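Local atomic coordinates of amidohydrolase (Brucella melitensis biovar Abortus, PDB entry 4F0L), a protein that probably acts as a metal-dependent deaminase of the amidohydrolase superfamily, possibly related to formimidoylglutamate deiminases, with an iron(III) ion bound in the crystal. Residues L20-W25 and G386-A391; K96-M101 and R183-D188; L211-H216 and Q231-A236. One frame throughout, in Å; residues are numbered along the deposited sequence.

The three contacts join different layers of an amidohydrolase, and all are partly buried. Contact 1 (20-25 with 386-391) lies where the small beta domain meets the chain leading back from helix 364-379; contact 2 (96-101 with 183-188), on the other side of the chain's centre and about 41 Å away centre to centre, ties a helix end to a loop near the iron site. Each has one exposed touching residue. Contact 3 (211-216 with 231-236) has none and sits closest to the chain centre, about 16 Å against 21 Å. Helix 189-203 follows segment 183-188 and packs on contact 3. Contacts 1 and 3 are apolar, without crossing hydrogen bonds, whereas contact 2 adds an arginine's hydrogen bonds to its packing.

Contact 1 (L20-W25 and G386-A391); sequences LLPDGW and GLKKGA
Leu21 and Leu387 bring the two backbones closest, 5.7 Å between their CA atoms, where a beta hairpin meets a loop bearing an inverse gamma turn centred on Leu387. The hairpin joins strands 19-21 and 24-26 through a type I turn from Leu21 to Gly24, closed by reciprocal backbone hydrogen bonds: Leu21 N to Gly24 O and Gly24 N to Leu21 O, both 2.9 Å. No hydrogen bond crosses between the segments, so the hairpin meets this loop by packing alone; the loop is also tied to the N-terminal beta region by backbone bonds of Gly390 and Ala391 with Ile38.

Leu387 contributes the largest share of the buried surface. Its CG stands anti to the carbonyl carbon (chi1 -79°), directing the isobutyl group at the hairpin, where CD1 rests 3.3 Å from Leu20 O. The Leu21 side chain crosses that of Leu387 at about a right angle, with CD2 3.9 Å from Leu387 CB. Beyond the contact, Leu20 packs against Phe369 of helix 364-379 and Leu412 of helix 408-417, which places this hairpin strand beside the helical layer.

Pro22 covers the outer side of the meeting. Its CG lies 3.9 Å from Lys388 CG, so the lysine joins through the base of an extended chain while its NZ, at the far end of that chain, bonds Asp385 O. On the loop, a type II turn from Lys388 to Ala391 is closed by Ala391 N to Lys388 O at 3.1 Å, with Gly390 at positive phi (83°). The Pro22 ring also reaches the gamma turn itself: its CD carbon sits 3.3 Å from Leu387 O.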
ATOM      1  N   LEU B  20      12.810 -13.793  15.548  1.00 16.57           N
ATOM      2  CA  LEU B  20      13.621 -13.869  14.350  1.00 16.55           C
ATOM      3  C   LEU B  20      15.016 -13.369  14.659  1.00 16.96           C
ATOM      4  O   LEU B  20      15.275 -12.160  14.674  1.00 17.73           O
ATOM      5  CB  LEU B  20      12.962 -13.089  13.187  1.00 15.37           C
ATOM      6  CG  LEU B  20      13.790 -13.012  11.884  1.00 15.56           C
ATOM      7  CD1 LEU B  20      14.308 -14.379  11.400  1.00 15.66           C
ATOM      8  CD2 LEU B  20      13.018 -12.323  10.780  1.00 14.15           C
ATOM      9  N   LEU B  21      15.933 -14.300  14.887  1.00 17.78           N
ATOM     10  CA  LEU B  21      17.293 -13.963  15.229  1.00 18.06           C
ATOM     11  C   LEU B  21      18.134 -13.875  13.958  1.00 19.27           C
ATOM     12  O   LEU B  21      17.677 -14.289  12.880  1.00 18.56           O
ATOM     13  CB  LEU B  21      17.850 -15.014  16.188  1.00 18.73           C
ATOM     14  CG  LEU B  21      17.077 -15.242  17.477  1.00 18.50           C
ATOM     15  CD1 LEU B  21      17.755 -16.318  18.342  1.00 18.94           C
ATOM     16  CD2 LEU B  21      16.989 -13.919  18.241  1.00 17.40           C
ATOM     17  N   PRO B  22      19.378 -13.349  14.059  1.00 20.28           N
ATOM     18  CA  PRO B  22      20.159 -13.168  12.813  1.00 21.19           C
ATOM     19  C   PRO B  22      20.448 -14.461  12.076  1.00 23.52           C
ATOM     20  O   PRO B  22      20.599 -14.441  10.854  1.00 25.23           O
ATOM     21  CB  PRO B  22      21.461 -12.519  13.301  1.00 22.05           C
ATOM     22  CG  PRO B  22      21.069 -11.804  14.548  1.00 20.76           C
ATOM     23  CD  PRO B  22      20.014 -12.669  15.198  1.00 20.25           C
ATOM     24  N   ASP B  23      20.514 -15.586  12.794  1.00 24.52           N
ATOM     25  CA  ASP B  23      20.722 -16.864  12.143  1.00 26.26           C
ATOM     26  C   ASP B  23      19.393 -17.622  11.915  1.00 26.63           C
ATOM     27  O   ASP B  23      19.413 -18.811  11.670  1.00 27.86           O
ATOM     28  CB  ASP B  23      21.768 -17.711  12.903  1.00 27.89           C
ATOM     29  CG  ASP B  23      21.366 -17.989  14.347  1.00 29.23           C
ATOM     30  OD1 ASP B  23      20.446 -17.333  14.905  1.00 29.41           O
ATOM     31  OD2 ASP B  23      21.959 -18.892  14.943  1.00 32.49           O
ATOM     32  N   GLY B  24      18.248 -16.934  11.981  1.00 24.54           N
ATOM     33  CA  GLY B  24      16.962 -17.565  11.689  1.00 24.03           C
ATOM     34  C   GLY B  24      15.921 -17.516  12.810  1.00 22.54           C
ATOM     35  O   GLY B  24      16.186 -17.033  13.933  1.00 21.31           O
ATOM     36  N   TRP B  25      14.723 -18.004  12.497  1.00 20.42           N
ATOM     37  CA  TRP B  25      13.690 -18.161  13.513  1.00 19.97           C
ATOM     38  C   TRP B  25      14.103 -19.109  14.578  1.00 20.58           C
ATOM     39  O   TRP B  25      14.660 -20.142  14.299  1.00 21.09           O
ATOM     40  CB  TRP B  25      12.372 -18.659  12.925  1.00 19.05           C
ATOM     41  CG  TRP B  25      11.692 -17.590  12.117  1.00 17.99           C
ATOM     42  CD1 TRP B  25      11.687 -17.452  10.731  1.00 18.46           C
ATOM     43  CD2 TRP B  25      10.933 -16.467  12.615  1.00 16.99           C
ATOM     44  NE1 TRP B  25      10.976 -16.362  10.349  1.00 17.02           N
ATOM     45  CE2 TRP B  25      10.508 -15.717  11.438  1.00 17.14           C
ATOM     46  CE3 TRP B  25      10.546 -16.022  13.878  1.00 16.08           C
ATOM     47  CZ2 TRP B  25       9.743 -14.588  11.553  1.00 16.29           C
ATOM     48  CZ3 TRP B  25       9.765 -14.876  13.984  1.00 15.87           C
ATOM     49  CH2 TRP B  25       9.387 -14.166  12.858  1.00 15.47           C
ATOM     50  N   GLY B 386      20.369  -4.922  16.478  1.00 17.38           N
ATOM     51  CA  GLY B 386      19.663  -6.138  16.077  1.00 17.84           C
ATOM     52  C   GLY B 386      19.270  -6.982  17.282  1.00 18.41           C
ATOM     53  O   GLY B 386      19.477  -6.575  18.436  1.00 18.46           O
ATOM     54  N   LEU B 387      18.713  -8.166  17.015  1.00 18.56           N
ATOM     55  CA  LEU B 387      18.392  -9.124  18.075  1.00 19.18           C
ATOM     56  C   LEU B 387      19.614  -9.948  18.401  1.00 19.60           C
ATOM     57  O   LEU B 387      19.693 -11.116  18.065  1.00 20.46           O
ATOM     58  CB  LEU B 387      17.212 -10.029  17.675  1.00 19.74           C
ATOM     59  CG  LEU B 387      15.831  -9.414  17.797  1.00 19.70           C
ATOM     60  CD1 LEU B 387      14.769 -10.440  17.429  1.00 20.14           C
ATOM     61  CD2 LEU B 387      15.602  -8.929  19.229  1.00 21.02           C
ATOM     62  N   LYS B 388      20.582  -9.301  19.032  1.00 19.70           N
ATOM     63  CA  LYS B 388      21.876  -9.890  19.366  1.00 20.56           C
ATOM     64  C   LYS B 388      22.247  -9.452  20.764  1.00 20.11           C
ATOM     65  O   LYS B 388      21.921  -8.343  21.201  1.00 18.16           O
ATOM     66  CB  LYS B 388      23.013  -9.330  18.489  1.00 21.24           C
ATOM     67  CG  LYS B 388      22.818  -9.355  16.974  1.00 21.77           C
ATOM     68  CD  LYS B 388      23.833  -8.369  16.407  1.00 21.83           C
ATOM     69  CE  LYS B 388      23.669  -8.106  14.953  1.00 21.92           C
ATOM     70  NZ  LYS B 388      24.329  -6.800  14.658  1.00 21.74           N
ATOM     71  N   LYS B 389      23.031 -10.294  21.424  1.00 20.56           N
ATOM     72  CA  LYS B 389      23.630  -9.923  22.697  1.00 20.52           C
ATOM     73  C   LYS B 389      24.473  -8.659  22.511  1.00 19.81           C
ATOM     74  O   LYS B 389      25.179  -8.517  21.514  1.00 19.71           O
ATOM     75  CB  LYS B 389      24.425 -11.121  23.254  1.00 22.21           C
ATOM     76  CG  LYS B 389      23.551 -12.394  23.376  1.00 23.25           C
ATOM     77  CD  LYS B 389      24.192 -13.790  23.619  1.00 25.14           C
ATOM     78  CE  LYS B 389      24.172 -14.274  25.110  1.00 27.22           C
ATOM     79  NZ  LYS B 389      23.156 -15.309  25.644  1.00 26.91           N
ATOM     80  N   GLY B 390      24.336  -7.709  23.444  1.00 18.77           N
ATOM     81  CA  GLY B 390      25.058  -6.455  23.376  1.00 18.06           C
ATOM     82  C   GLY B 390      24.466  -5.377  22.497  1.00 16.82           C
ATOM     83  O   GLY B 390      24.953  -4.256  22.515  1.00 16.77           O
ATOM     84  N   ALA B 391      23.421  -5.698  21.743  1.00 15.72           N
ATOM     85  CA  ALA B 391      22.670  -4.698  20.997  1.00 15.04           C
ATOM     86  C   ALA B 391      21.772  -3.883  21.918  1.00 14.78           C
ATOM     87  O   ALA B 391      21.428  -4.297  23.032  1.00 14.66           O
ATOM     88  CB  ALA B 391      21.828  -5.348  19.918  1.00 14.43           C
TER

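Contact 2 (K96-M101 and R183-D188)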
ATOM      1  N   LYS B  96       5.794  26.129   1.085  1.00 36.97           N
ATOM      2  CA  LYS B  96       4.892  26.790   2.038  1.00 37.10           C
ATOM      3  C   LYS B  96       5.196  26.352   3.478  1.00 34.91           C
ATOM      4  O   LYS B  96       5.360  27.205   4.352  1.00 34.33           O
ATOM      5  CB  LYS B  96       3.427  26.533   1.720  1.00 40.03           C
ATOM      6  CG  LYS B  96       2.476  27.071   2.788  1.00 43.12           C
ATOM      7  CD  LYS B  96       1.040  27.163   2.299  1.00 47.17           C
ATOM      8  CE  LYS B  96       0.062  27.246   3.469  1.00 50.09           C
ATOM      9  NZ  LYS B  96      -1.309  27.671   3.056  1.00 53.16           N
ATOM     10  N   PHE B  97       5.308  25.036   3.711  1.00 31.42           N
ATOM     11  CA  PHE B  97       5.702  24.518   5.033  1.00 30.08           C
ATOM     12  C   PHE B  97       7.146  24.910   5.406  1.00 29.25           C
ATOM     13  O   PHE B  97       7.381  25.404   6.503  1.00 27.17           O
ATOM     14  CB  PHE B  97       5.552  22.987   5.126  1.00 28.72           C
ATOM     15  CG  PHE B  97       4.148  22.534   5.408  1.00 29.37           C
ATOM     16  CD1 PHE B  97       3.165  22.650   4.430  1.00 30.34           C
ATOM     17  CD2 PHE B  97       3.796  22.033   6.664  1.00 28.60           C
ATOM     18  CE1 PHE B  97       1.857  22.249   4.687  1.00 31.27           C
ATOM     19  CE2 PHE B  97       2.499  21.636   6.926  1.00 28.41           C
ATOM     20  CZ  PHE B  97       1.530  21.741   5.936  1.00 30.21           C
ATOM     21  N   ALA B  98       8.091  24.637   4.506  1.00 27.21           N
ATOM     22  CA  ALA B  98       9.517  24.840   4.785  1.00 27.41           C
ATOM     23  C   ALA B  98       9.809  26.306   5.159  1.00 26.86           C
ATOM     24  O   ALA B  98      10.570  26.557   6.074  1.00 24.40           O
ATOM     25  CB  ALA B  98      10.390  24.384   3.602  1.00 26.35           C
ATOM     26  N   LEU B  99       9.142  27.254   4.499  1.00 27.43           N
ATOM     27  CA  LEU B  99       9.485  28.665   4.662  1.00 28.54           C
ATOM     28  C   LEU B  99       8.774  29.331   5.836  1.00 28.65           C
ATOM     29  O   LEU B  99       9.182  30.411   6.221  1.00 29.27           O
ATOM     30  CB  LEU B  99       9.245  29.458   3.367  1.00 29.39           C
ATOM     31  CG  LEU B  99      10.157  29.102   2.179  1.00 29.62           C
ATOM     32  CD1 LEU B  99       9.711  29.808   0.909  1.00 29.94           C
ATOM     33  CD2 LEU B  99      11.619  29.423   2.485  1.00 29.47           C
ATOM     34  N   THR B 100       7.755  28.695   6.424  1.00 27.55           N
ATOM     35  CA  THR B 100       6.996  29.318   7.526  1.00 28.45           C
ATOM     36  C   THR B 100       7.074  28.580   8.861  1.00 27.01           C
ATOM     37  O   THR B 100       6.714  29.136   9.897  1.00 26.70           O
ATOM     38  CB  THR B 100       5.502  29.466   7.181  1.00 29.49           C
ATOM     39  OG1 THR B 100       4.956  28.172   6.866  1.00 30.61           O
ATOM     40  CG2 THR B 100       5.315  30.432   6.026  1.00 30.32           C
ATOM     41  N   MET B 101       7.562  27.343   8.864  1.00 25.67           N
ATOM     42  CA  MET B 101       7.534  26.566  10.092  1.00 25.47           C
ATOM     43  C   MET B 101       8.450  27.170  11.179  1.00 24.51           C
ATOM     44  O   MET B 101       9.597  27.486  10.917  1.00 24.44           O
ATOM     45  CB  MET B 101       7.901  25.118   9.834  1.00 25.60           C
ATOM     46  CG  MET B 101       7.463  24.194  10.970  1.00 26.68           C
ATOM     47  SD  MET B 101       7.609  22.446  10.622  1.00 28.00           S
ATOM     48  CE  MET B 101       6.273  22.334   9.444  1.00 25.99           C
ATOM     49  N   ARG B 183      16.786  29.685   1.257  1.00 29.13           N
ATOM     50  CA  ARG B 183      17.476  30.454   2.284  1.00 28.57           C
ATOM     51  C   ARG B 183      17.542  29.830   3.682  1.00 26.21           C
ATOM     52  O   ARG B 183      18.493  30.088   4.410  1.00 26.19           O
ATOM     53  CB  ARG B 183      16.856  31.841   2.408  1.00 29.64           C
ATOM     54  CG  ARG B 183      15.432  31.841   2.918  1.00 29.62           C
ATOM     55  CD  ARG B 183      14.864  33.250   2.866  1.00 32.40           C
ATOM     56  NE  ARG B 183      13.427  33.322   3.115  1.00 32.56           N
ATOM     57  CZ  ARG B 183      12.489  33.170   2.192  1.00 34.11           C
ATOM     58  NH1 ARG B 183      12.779  32.908   0.916  1.00 33.59           N
ATOM     59  NH2 ARG B 183      11.224  33.297   2.550  1.00 35.73           N
ATOM     60  N   ARG B 184      16.558  29.037   4.085  1.00 24.22           N
ATOM     61  CA  ARG B 184      16.628  28.438   5.433  1.00 23.40           C
ATOM     62  C   ARG B 184      17.530  27.199   5.495  1.00 22.66           C
ATOM     63  O   ARG B 184      17.740  26.656   6.576  1.00 21.16           O
ATOM     64  CB  ARG B 184      15.242  28.048   5.940  1.00 23.39           C
ATOM     65  CG  ARG B 184      14.213  29.157   5.845  1.00 24.66           C
ATOM     66  CD  ARG B 184      12.944  28.761   6.548  1.00 24.84           C
ATOM     67  NE  ARG B 184      13.080  28.731   8.010  1.00 24.74           N
ATOM     68  CZ  ARG B 184      12.118  28.360   8.855  1.00 24.78           C
ATOM     69  NH1 ARG B 184      10.932  27.972   8.411  1.00 25.58           N
ATOM     70  NH2 ARG B 184      12.310  28.417  10.165  1.00 25.30           N
ATOM     71  N   PHE B 185      18.018  26.737   4.331  1.00 22.53           N
ATOM     72  CA  PHE B 185      18.761  25.468   4.223  1.00 21.57           C
ATOM     73  C   PHE B 185      20.253  25.699   4.140  1.00 21.80           C
ATOM     74  O   PHE B 185      21.033  24.770   4.326  1.00 21.30           O
ATOM     75  CB  PHE B 185      18.370  24.686   2.960  1.00 21.54           C
ATOM     76  CG  PHE B 185      16.879  24.537   2.725  1.00 21.51           C
ATOM     77  CD1 PHE B 185      15.975  24.551   3.765  1.00 21.29           C
ATOM     78  CD2 PHE B 185      16.399  24.379   1.423  1.00 22.89           C
ATOM     79  CE1 PHE B 185      14.625  24.421   3.539  1.00 21.50           C
ATOM     80  CE2 PHE B 185      15.041  24.254   1.175  1.00 23.40           C
ATOM     81  CZ  PHE B 185      14.156  24.282   2.239  1.00 22.70           C
ATOM     82  N   ILE B 186      20.635  26.934   3.842  1.00 22.14           N
ATOM     83  CA  ILE B 186      21.968  27.276   3.354  1.00 22.65           C
ATOM     84  C   ILE B 186      22.987  27.357   4.484  1.00 21.72           C
ATOM     85  O   ILE B 186      22.698  27.896   5.539  1.00 22.57           O
ATOM     86  CB  ILE B 186      21.917  28.666   2.639  1.00 24.40           C
ATOM     87  CG1 ILE B 186      21.056  28.600   1.392  1.00 25.27           C
ATOM     88  CG2 ILE B 186      23.301  29.229   2.299  1.00 25.03           C
ATOM     89  CD1 ILE B 186      20.924  29.954   0.705  1.00 26.53           C
ATOM     90  N   ASN B 187      24.172  26.814   4.253  1.00 20.77           N
ATOM     91  CA  ASN B 187      25.337  27.107   5.078  1.00 21.06           C
ATOM     92  C   ASN B 187      26.570  27.112   4.210  1.00 21.97           C
ATOM     93  O   ASN B 187      26.577  26.499   3.135  1.00 21.69           O
ATOM     94  CB  ASN B 187      25.548  26.059   6.181  1.00 19.93           C
ATOM     95  CG  ASN B 187      24.548  26.169   7.281  1.00 19.61           C
ATOM     96  OD1 ASN B 187      24.536  27.157   8.020  1.00 19.76           O
ATOM     97  ND2 ASN B 187      23.708  25.124   7.441  1.00 19.18           N
ATOM     98  N   ASP B 188      27.632  27.760   4.691  1.00 23.29           N
ATOM     99  CA  ASP B 188      28.974  27.506   4.167  1.00 24.54           C
ATOM    100  C   ASP B 188      29.672  26.500   5.096  1.00 24.86           C
ATOM    101  O   ASP B 188      29.123  26.162   6.165  1.00 22.92           O
ATOM    102  CB  ASP B 188      29.765  28.814   3.954  1.00 25.59           C
ATOM    103  CG  ASP B 188      30.064  29.567   5.245  1.00 26.82           C
ATOM    104  OD1 ASP B 188      29.971  29.003   6.351  1.00 26.95           O
ATOM    105  OD2 ASP B 188      30.460  30.740   5.150  1.00 26.49           O
TER
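Arg183 opens the second segment by laying its guanidinium against Leu99, near the end of helix 88-100. Leu99 CD2 sits over the centre of one guanidinium face, 3.9 Å from Arg183 CZ, and the two side chains cross at about a right angle. The arginine's CG lies between its backbone N and carbonyl carbon, and the chain then runs extended to NE. Its nitrogens are engaged outside the segments: NH1 bonds Glu180 O and NE bonds Cys135 O, which keeps the plane in position for the leucine methyl.

Arg184 supplies the polar part of the contact. A bend at chi3 (71°) turns its guanidinium toward the carbonyls at the helix end. Met101 O is gripped end-on by both terminal nitrogens, at 2.9 Å from Arg184 NH1 and 3.0 Å from Arg184 NH2. This oxygen lies in the guanidinium plane; NH1 approaches on a lone pair, while NH2 comes almost head-on to the carbonyl, at a C=O...donor angle of 176°. NH1 also bonds Ala98 O at 2.8 Å, but less straight and with that oxygen 27° out of the guanidinium plane. NE bonds His133 O, so one buried arginine joins the helix end to another loop.

Phe185 completes the apolar side, its CZ edge meeting Ala98 CB at 4.0 Å; its ring also packs edge-to-face with Tyr130. Farther along, Asp188 N-caps helix 189-203 through Arg191 N. An arginine bonded to main-chain carbonyls near the end of helix 88-100 here joins that helix to the loop before helix 189-203 in the TIM-barrel amidohydrolase fold, near its metal centre: the Phe185 side chain is about 11 Å from the iron(III) ion.

Contact 3 (L211-H216 and Q231-A236)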
ATOM      1  N   LEU B 211      25.613  11.037  15.405  1.00 16.33           N
ATOM      2  CA  LEU B 211      25.645  12.310  14.646  1.00 17.29           C
ATOM      3  C   LEU B 211      26.513  12.115  13.423  1.00 17.60           C
ATOM      4  O   LEU B 211      27.727  11.858  13.555  1.00 18.64           O
ATOM      5  CB  LEU B 211      26.192  13.468  15.496  1.00 18.23           C
ATOM      6  CG  LEU B 211      26.343  14.865  14.855  1.00 18.67           C
ATOM      7  CD1 LEU B 211      24.978  15.391  14.426  1.00 17.66           C
ATOM      8  CD2 LEU B 211      27.037  15.857  15.792  1.00 19.57           C
ATOM      9  N   GLY B 212      25.902  12.217  12.235  1.00 16.69           N
ATOM     10  CA  GLY B 212      26.645  12.168  10.987  1.00 17.10           C
ATOM     11  C   GLY B 212      26.457  13.464  10.201  1.00 17.30           C
ATOM     12  O   GLY B 212      26.070  14.480  10.780  1.00 18.62           O
ATOM     13  N   VAL B 213      26.720  13.426   8.903  1.00 16.65           N
ATOM     14  CA  VAL B 213      26.539  14.587   8.015  1.00 16.75           C
ATOM     15  C   VAL B 213      25.827  14.179   6.729  1.00 16.86           C
ATOM     16  O   VAL B 213      25.884  13.012   6.322  1.00 16.73           O
ATOM     17  CB  VAL B 213      27.879  15.268   7.657  1.00 17.22           C
ATOM     18  CG1 VAL B 213      28.657  15.662   8.932  1.00 16.97           C
ATOM     19  CG2 VAL B 213      28.700  14.359   6.761  1.00 17.17           C
ATOM     20  N   ALA B 214      25.113  15.134   6.131  1.00 16.97           N
ATOM     21  CA  ALA B 214      24.278  14.867   4.970  1.00 16.99           C
ATOM     22  C   ALA B 214      24.500  15.964   3.920  1.00 17.55           C
ATOM     23  O   ALA B 214      23.726  16.903   3.843  1.00 16.68           O
ATOM     24  CB  ALA B 214      22.800  14.787   5.355  1.00 15.16           C
ATOM     25  N   PRO B 215      25.559  15.831   3.098  1.00 18.47           N
ATOM     26  CA  PRO B 215      25.569  16.653   1.897  1.00 19.36           C
ATOM     27  C   PRO B 215      24.292  16.427   1.109  1.00 19.56           C
ATOM     28  O   PRO B 215      23.907  15.279   0.849  1.00 19.34           O
ATOM     29  CB  PRO B 215      26.796  16.153   1.124  1.00 20.69           C
ATOM     30  CG  PRO B 215      27.185  14.855   1.756  1.00 20.54           C
ATOM     31  CD  PRO B 215      26.711  14.921   3.175  1.00 19.45           C
ATOM     32  N   HIS B 216      23.591  17.490   0.762  1.00 20.48           N
ATOM     33  CA  HIS B 216      22.230  17.302   0.233  1.00 21.99           C
ATOM     34  C   HIS B 216      22.171  16.443  -1.008  1.00 21.79           C
ATOM     35  O   HIS B 216      21.423  15.466  -1.076  1.00 22.27           O
ATOM     36  CB  HIS B 216      21.584  18.632  -0.062  1.00 23.72           C
ATOM     37  CG  HIS B 216      20.188  18.505  -0.568  1.00 24.18           C
ATOM     38  ND1 HIS B 216      19.893  18.476  -1.892  1.00 26.62           N
ATOM     39  CD2 HIS B 216      18.992  18.346   0.112  1.00 24.50           C
ATOM     40  CE1 HIS B 216      18.557  18.321  -2.045  1.00 25.96           C
ATOM     41  NE2 HIS B 216      18.007  18.239  -0.822  1.00 24.99           N
ATOM     42  N   GLN B 231      34.735  15.133   5.923  1.00 28.69           N
ATOM     43  CA  GLN B 231      35.918  14.968   6.746  1.00 29.89           C
ATOM     44  C   GLN B 231      35.663  15.434   8.182  1.00 29.41           C
ATOM     45  O   GLN B 231      36.489  15.186   9.053  1.00 30.00           O
ATOM     46  CB  GLN B 231      37.132  15.723   6.119  1.00 30.62           C
ATOM     47  N   LEU B 232      34.522  16.072   8.448  1.00 27.56           N
ATOM     48  CA  LEU B 232      34.270  16.611   9.792  1.00 27.87           C
ATOM     49  C   LEU B 232      34.218  15.549  10.868  1.00 26.91           C
ATOM     50  O   LEU B 232      34.751  15.741  11.954  1.00 27.50           O
ATOM     51  CB  LEU B 232      32.960  17.398   9.858  1.00 27.59           C
ATOM     52  CG  LEU B 232      32.935  18.790   9.267  1.00 29.33           C
ATOM     53  CD1 LEU B 232      31.517  19.329   9.442  1.00 28.76           C
ATOM     54  CD2 LEU B 232      33.992  19.730   9.895  1.00 29.85           C
ATOM     55  N   LEU B 233      33.539  14.445  10.574  1.00 25.62           N
ATOM     56  CA  LEU B 233      33.317  13.369  11.513  1.00 25.38           C
ATOM     57  C   LEU B 233      33.602  12.074  10.736  1.00 26.07           C
ATOM     58  O   LEU B 233      32.672  11.392  10.279  1.00 24.12           O
ATOM     59  CB  LEU B 233      31.870  13.400  12.043  1.00 23.58           C
ATOM     60  CG  LEU B 233      31.481  14.625  12.894  1.00 24.14           C
ATOM     61  CD1 LEU B 233      29.957  14.755  13.056  1.00 22.13           C
ATOM     62  CD2 LEU B 233      32.220  14.659  14.247  1.00 24.10           C
ATOM     63  N   PRO B 234      34.899  11.764  10.551  1.00 28.05           N
ATOM     64  CA  PRO B 234      35.309  10.689   9.654  1.00 27.96           C
ATOM     65  C   PRO B 234      34.851   9.312  10.085  1.00 27.62           C
ATOM     66  O   PRO B 234      34.830   8.408   9.266  1.00 27.42           O
ATOM     67  CB  PRO B 234      36.838  10.790   9.646  1.00 30.42           C
ATOM     68  CG  PRO B 234      37.191  11.509  10.928  1.00 31.03           C
ATOM     69  CD  PRO B 234      36.057  12.461  11.155  1.00 29.76           C
ATOM     70  N   ASP B 235      34.466   9.139  11.342  1.00 28.24           N
ATOM     71  CA  ASP B 235      34.011   7.826  11.787  1.00 27.93           C
ATOM     72  C   ASP B 235      32.492   7.711  11.845  1.00 26.50           C
ATOM     73  O   ASP B 235      31.966   6.696  12.283  1.00 27.30           O
ATOM     74  CB  ASP B 235      34.617   7.482  13.136  1.00 29.32           C
ATOM     75  CG  ASP B 235      36.146   7.477  13.090  1.00 31.47           C
ATOM     76  OD1 ASP B 235      36.713   6.882  12.145  1.00 32.46           O
ATOM     77  OD2 ASP B 235      36.766   8.067  13.989  1.00 32.49           O
ATOM     78  N   ALA B 236      31.782   8.727  11.394  1.00 24.38           N
ATOM     79  CA  ALA B 236      30.326   8.727  11.514  1.00 22.22           C
ATOM     80  C   ALA B 236      29.722   8.647  10.106  1.00 20.81           C
ATOM     81  O   ALA B 236      30.415   8.910   9.118  1.00 20.36           O
ATOM     82  CB  ALA B 236      29.871   9.994  12.244  1.00 21.68           C
TER
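Leu211 and Leu233 meet through different chi1 values: at Leu211 the CG atom is anti to the backbone N (178°), whereas at Leu233 it is anti to the carbonyl carbon (-65°). The two side chains slant across one another, and a single methyl does most of the touching. Leu233 CD1 lies 4.0 Å from Leu211 CG and 3.7 Å from Leu211 O. The same methyl also reaches Val213, more loosely, at 4.4 Å from its CG1, so it spans two side chains of strand 210-215 on either side of Gly212.

At Gly212 the backbones are closest, with its CA 5.1 Å from that of Ala236. Ala236 points its methyl at this part of the strand: CB is 3.1 Å from Leu211 O and 4.1 Å from Gly212 CA. The first approach is tight for a carbon and an oxygen.

Both segments belong to a beta-alpha-beta crossover of the TIM barrel. Strand 210-215 leads into helix 223-229, and the chain returns through 231-236 to strand 238-242, which runs beside the first; Val213 makes backbone hydrogen bonds to Pro237 and His239 there. The segments themselves share no hydrogen bond, and their contact packs the returning loop against the strand just ahead of that pairing. Helix 189-203 contributes too, with Ile196 against Leu233 and Cys199 against Leu211.

The loop owes its sharp bend to a type I turn from Leu233 to Ala236, closed by Ala236 N to Leu233 O at 3.0 Å. Arg273 binds both ends of this turn, with NH2 donating to Leu233 O and NE to Ala236 O.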